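Local coordinates for protein Sex comb on midleg CG9495-PA (Drosophila melanogaster, PDB 1PK1) that probably helps Polycomb-group proteins silence genes, using its SAM domain to bind the SAM domain of a partner protein, at residues B[25-36]-B[68-79]. The protein carries 2 engineered substitutions. Numbering follows the deposited sequence.
Sequences YIESNDNSLAVH and PALKICNLVNKV
With its ring swung anti to the backbone N (chi1 169°), Tyr25 lays its OH over helix 68-79, while Leu75, its CG anti to the carbonyl carbon, sends its branches back toward helix 25-29. The hydroxyl donates to the backbone O of Leu75, 2.7 Å from OH to O, and that oxygen sits at the ring's edge, near its plane. The donor lies well off the carbonyl plane, with a C=O...OH angle of 125°. CG1 of Val79 comes at the same ring obliquely, 3.7 Å from CZ of Tyr25. A phenylalanine here would keep the ring but probably leave the Leu75 carbonyl without the hydroxyl as a partner.

Deeper in, CD1 of Leu75 meets CD1 of Leu33 tip to tip at 3.8 Å and also touches CD1 of Ile26; its other branch, CD2, rests on CB of Asn29. Leu33 CD1 lies equally against CG1 of Ile72, and NE2 of His36 is 3.7 Å from Pro68 CB.

Farther along, Lys71 bends at chi3 and its NZ donates to Ser32 OG, 3.1 Å from NZ to OG, but its stronger partner is an acidic side chain of the other protein's chain, a salt bridge. Ser32 N donates to Asp30 OD1, closing an Asx turn just after helix 25-29, and Ser32 OG adds a second bond to the same oxygen from the same face of the carboxylate.

The axes of segments 25-29 and 68-79 stand at 107° to each other, the C-terminal helix packing across helix 25-29 and the 3-10 segment 31-36 that follows it, as in the five-helix bundle of SAM domains.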
loop_
_atom_site.group_PDB
_atom_site.type_symbol
_atom_site.label_atom_id
_atom_site.label_comp_id
_atom_site.label_asym_id
_atom_site.label_seq_id
_atom_site.Cartn_x
_atom_site.Cartn_y
_atom_site.Cartn_z
ATOM N N TYR B 25 -4.707 13.934 7.834
ATOM C CA TYR B 25 -3.294 13.669 7.561
ATOM C C TYR B 25 -3.158 12.716 6.379
ATOM O O TYR B 25 -2.439 12.992 5.413
ATOM C CB TYR B 25 -2.608 13.060 8.790
ATOM C CG TYR B 25 -1.227 12.523 8.492
ATOM C CD1 TYR B 25 -0.219 13.369 8.027
ATOM C CD2 TYR B 25 -0.931 11.166 8.643
ATOM C CE1 TYR B 25 1.039 12.887 7.716
ATOM C CE2 TYR B 25 0.337 10.671 8.333
ATOM C CZ TYR B 25 1.314 11.542 7.868
ATOM O OH TYR B 25 2.567 11.090 7.541
ATOM N N ILE B 26 -3.855 11.588 6.453
ATOM C CA ILE B 26 -3.801 10.607 5.379
ATOM C C ILE B 26 -4.247 11.210 4.048
ATOM O O ILE B 26 -3.529 11.137 3.055
ATOM C CB ILE B 26 -4.706 9.392 5.681
ATOM C CG1 ILE B 26 -4.269 8.715 6.985
ATOM C CG2 ILE B 26 -4.647 8.406 4.523
ATOM C CD1 ILE B 26 -2.878 8.127 6.947
ATOM N N GLU B 27 -5.433 11.808 4.035
ATOM C CA GLU B 27 -5.979 12.390 2.812
ATOM C C GLU B 27 -5.227 13.590 2.241
ATOM O O GLU B 27 -5.135 13.730 1.022
ATOM C CB GLU B 27 -7.460 12.739 3.020
ATOM C CG GLU B 27 -8.356 11.501 3.020
ATOM C CD GLU B 27 -9.796 11.783 3.424
ATOM O OE1 GLU B 27 -10.246 12.942 3.308
ATOM O OE2 GLU B 27 -10.488 10.827 3.847
ATOM N N SER B 28 -4.687 14.447 3.100
ATOM C CA SER B 28 -3.957 15.620 2.616
ATOM C C SER B 28 -2.585 15.243 2.072
ATOM O O SER B 28 -1.958 16.018 1.346
ATOM C CB SER B 28 -3.798 16.661 3.730
ATOM O OG SER B 28 -2.852 16.249 4.699
ATOM N N ASN B 29 -2.116 14.052 2.423
ATOM C CA ASN B 29 -0.817 13.594 1.951
ATOM C C ASN B 29 -0.916 12.611 0.791
ATOM O O ASN B 29 -0.003 12.520 -0.031
ATOM C CB ASN B 29 -0.035 12.983 3.114
ATOM C CG ASN B 29 0.635 14.037 3.971
ATOM O OD1 ASN B 29 1.701 14.546 3.622
ATOM N ND2 ASN B 29 0.002 14.391 5.080
ATOM N N ASP B 30 -2.026 11.880 0.718
ATOM C CA ASP B 30 -2.231 10.912 -0.352
ATOM C C ASP B 30 -3.717 10.866 -0.686
ATOM O O ASP B 30 -4.479 10.116 -0.080
ATOM C CB ASP B 30 -1.757 9.525 0.090
ATOM C CG ASP B 30 -1.637 8.553 -1.065
ATOM O OD1 ASP B 30 -2.321 8.750 -2.091
ATOM O OD2 ASP B 30 -0.865 7.579 -0.939
ATOM N N ASN B 31 -4.121 11.678 -1.656
ATOM C CA ASN B 31 -5.510 11.760 -2.068
ATOM C C ASN B 31 -6.150 10.438 -2.511
ATOM O O ASN B 31 -7.372 10.290 -2.445
ATOM C CB ASN B 31 -5.634 12.803 -3.181
ATOM C CG ASN B 31 -7.047 12.961 -3.669
ATOM O OD1 ASN B 31 -7.409 12.448 -4.728
ATOM N ND2 ASN B 31 -7.864 13.663 -2.894
ATOM N N SER B 32 -5.337 9.481 -2.952
ATOM C CA SER B 32 -5.851 8.193 -3.416
ATOM C C SER B 32 -6.379 7.311 -2.286
ATOM O O SER B 32 -7.039 6.298 -2.532
ATOM C CB SER B 32 -4.765 7.433 -4.183
ATOM O OG SER B 32 -3.711 7.037 -3.324
ATOM N N LEU B 33 -6.096 7.707 -1.052
ATOM C CA LEU B 33 -6.536 6.954 0.121
ATOM C C LEU B 33 -7.824 7.501 0.739
ATOM O O LEU B 33 -8.370 6.909 1.672
ATOM C CB LEU B 33 -5.428 6.963 1.179
ATOM C CG LEU B 33 -4.172 6.164 0.824
ATOM C CD1 LEU B 33 -3.070 6.471 1.841
ATOM C CD2 LEU B 33 -4.502 4.672 0.816
ATOM N N ALA B 34 -8.314 8.625 0.217
ATOM C CA ALA B 34 -9.526 9.240 0.753
ATOM C C ALA B 34 -10.758 8.328 0.727
ATOM O O ALA B 34 -11.654 8.462 1.569
ATOM C CB ALA B 34 -9.819 10.544 0.008
ATOM N N VAL B 35 -10.812 7.408 -0.230
ATOM C CA VAL B 35 -11.943 6.489 -0.324
ATOM C C VAL B 35 -12.049 5.626 0.938
ATOM O O VAL B 35 -13.121 5.106 1.270
ATOM C CB VAL B 35 -11.823 5.571 -1.580
ATOM C CG1 VAL B 35 -10.567 4.706 -1.491
ATOM C CG2 VAL B 35 -13.056 4.683 -1.710
ATOM N N HIS B 36 -10.940 5.500 1.658
ATOM C CA HIS B 36 -10.917 4.688 2.872
ATOM C C HIS B 36 -11.185 5.490 4.134
ATOM O O HIS B 36 -11.121 4.955 5.240
ATOM C CB HIS B 36 -9.567 3.973 2.993
ATOM C CG HIS B 36 -9.230 3.130 1.807
ATOM N ND1 HIS B 36 -10.070 2.145 1.334
ATOM C CD2 HIS B 36 -8.155 3.135 0.983
ATOM C CE1 HIS B 36 -9.529 1.582 0.269
ATOM N NE2 HIS B 36 -8.366 2.165 0.036
ATOM N N PRO B 68 -3.212 -0.318 -0.549
ATOM C CA PRO B 68 -3.614 0.737 0.379
ATOM C C PRO B 68 -2.915 0.593 1.734
ATOM O O PRO B 68 -2.485 1.578 2.323
ATOM C CB PRO B 68 -5.124 0.536 0.479
ATOM C CG PRO B 68 -5.484 0.077 -0.888
ATOM C CD PRO B 68 -4.388 -0.911 -1.215
ATOM N N ALA B 69 -2.792 -0.636 2.233
ATOM C CA ALA B 69 -2.139 -0.836 3.526
ATOM C C ALA B 69 -0.683 -0.362 3.498
ATOM O O ALA B 69 -0.216 0.298 4.436
ATOM C CB ALA B 69 -2.207 -2.308 3.926
ATOM N N LEU B 70 0.037 -0.709 2.439
ATOM C CA LEU B 70 1.432 -0.299 2.329
ATOM C C LEU B 70 1.566 1.225 2.237
ATOM O O LEU B 70 2.480 1.798 2.823
ATOM C CB LEU B 70 2.099 -0.965 1.125
ATOM C CG LEU B 70 2.371 -2.469 1.276
ATOM C CD1 LEU B 70 3.222 -2.944 0.112
ATOM C CD2 LEU B 70 3.085 -2.741 2.591
ATOM N N LYS B 71 0.651 1.875 1.517
ATOM C CA LYS B 71 0.697 3.330 1.398
ATOM C C LYS B 71 0.419 3.985 2.748
ATOM O O LYS B 71 1.036 4.989 3.107
ATOM C CB LYS B 71 -0.332 3.835 0.382
ATOM C CG LYS B 71 -0.095 3.409 -1.049
ATOM C CD LYS B 71 -1.028 4.208 -1.952
ATOM C CE LYS B 71 -1.667 3.367 -3.022
ATOM N NZ LYS B 71 -2.756 4.159 -3.662
ATOM N N ILE B 72 -0.522 3.420 3.498
ATOM C CA ILE B 72 -0.860 3.963 4.799
ATOM C C ILE B 72 0.314 3.761 5.753
ATOM O O ILE B 72 0.670 4.670 6.502
ATOM C CB ILE B 72 -2.139 3.299 5.357
ATOM C CG1 ILE B 72 -3.342 3.734 4.502
ATOM C CG2 ILE B 72 -2.333 3.683 6.815
ATOM C CD1 ILE B 72 -4.600 2.913 4.712
ATOM N N CYS B 73 0.931 2.583 5.710
ATOM C CA CYS B 73 2.080 2.314 6.581
ATOM C C CYS B 73 3.190 3.310 6.279
ATOM O O CYS B 73 3.881 3.766 7.186
ATOM C CB CYS B 73 2.618 0.897 6.370
ATOM S SG CYS B 73 1.712 -0.385 7.228
ATOM N N ASN B 74 3.346 3.646 5.003
ATOM C CA ASN B 74 4.380 4.593 4.583
ATOM C C ASN B 74 4.144 5.948 5.247
ATOM O O ASN B 74 5.086 6.602 5.690
ATOM C CB ASN B 74 4.381 4.742 3.057
ATOM C CG ASN B 74 5.440 5.716 2.566
ATOM O OD1 ASN B 74 5.129 6.834 2.150
ATOM N ND2 ASN B 74 6.698 5.297 2.624
ATOM N N LEU B 75 2.883 6.361 5.319
ATOM C CA LEU B 75 2.538 7.634 5.948
ATOM C C LEU B 75 2.656 7.548 7.470
ATOM O O LEU B 75 3.072 8.509 8.117
ATOM C CB LEU B 75 1.117 8.052 5.561
ATOM C CG LEU B 75 0.889 8.355 4.076
ATOM C CD1 LEU B 75 -0.592 8.619 3.832
ATOM C CD2 LEU B 75 1.732 9.558 3.657
ATOM N N VAL B 76 2.284 6.403 8.037
ATOM C CA VAL B 76 2.371 6.212 9.483
ATOM C C VAL B 76 3.828 6.322 9.931
ATOM O O VAL B 76 4.131 6.995 10.915
ATOM C CB VAL B 76 1.840 4.825 9.914
ATOM C CG1 VAL B 76 2.123 4.596 11.396
ATOM C CG2 VAL B 76 0.339 4.735 9.651
ATOM N N ASN B 77 4.717 5.655 9.201
ATOM C CA ASN B 77 6.141 5.664 9.520
ATOM C C ASN B 77 6.721 7.069 9.627
ATOM O O ASN B 77 7.609 7.316 10.444
ATOM C CB ASN B 77 6.922 4.867 8.472
ATOM C CG ASN B 77 6.759 3.365 8.634
ATOM O OD1 ASN B 77 7.031 2.596 7.711
ATOM N ND2 ASN B 77 6.327 2.942 9.807
ATOM N N LYS B 78 6.220 7.987 8.804
ATOM C CA LYS B 78 6.710 9.364 8.811
ATOM C C LYS B 78 6.439 10.110 10.116
ATOM O O LYS B 78 7.218 10.985 10.506
ATOM C CB LYS B 78 6.100 10.152 7.644
ATOM C CG LYS B 78 6.478 9.614 6.266
ATOM C CD LYS B 78 5.883 10.460 5.155
ATOM C CE LYS B 78 6.226 9.887 3.788
ATOM N NZ LYS B 78 5.859 10.832 2.700
ATOM N N VAL B 79 5.342 9.771 10.790
ATOM C CA VAL B 79 4.983 10.448 12.031
ATOM C C VAL B 79 5.171 9.592 13.281
ATOM O O VAL B 79 4.741 9.981 14.367
ATOM C CB VAL B 79 3.515 10.946 11.989
ATOM C CG1 VAL B 79 3.359 12.009 10.910
ATOM C CG2 VAL B 79 2.568 9.778 11.722
#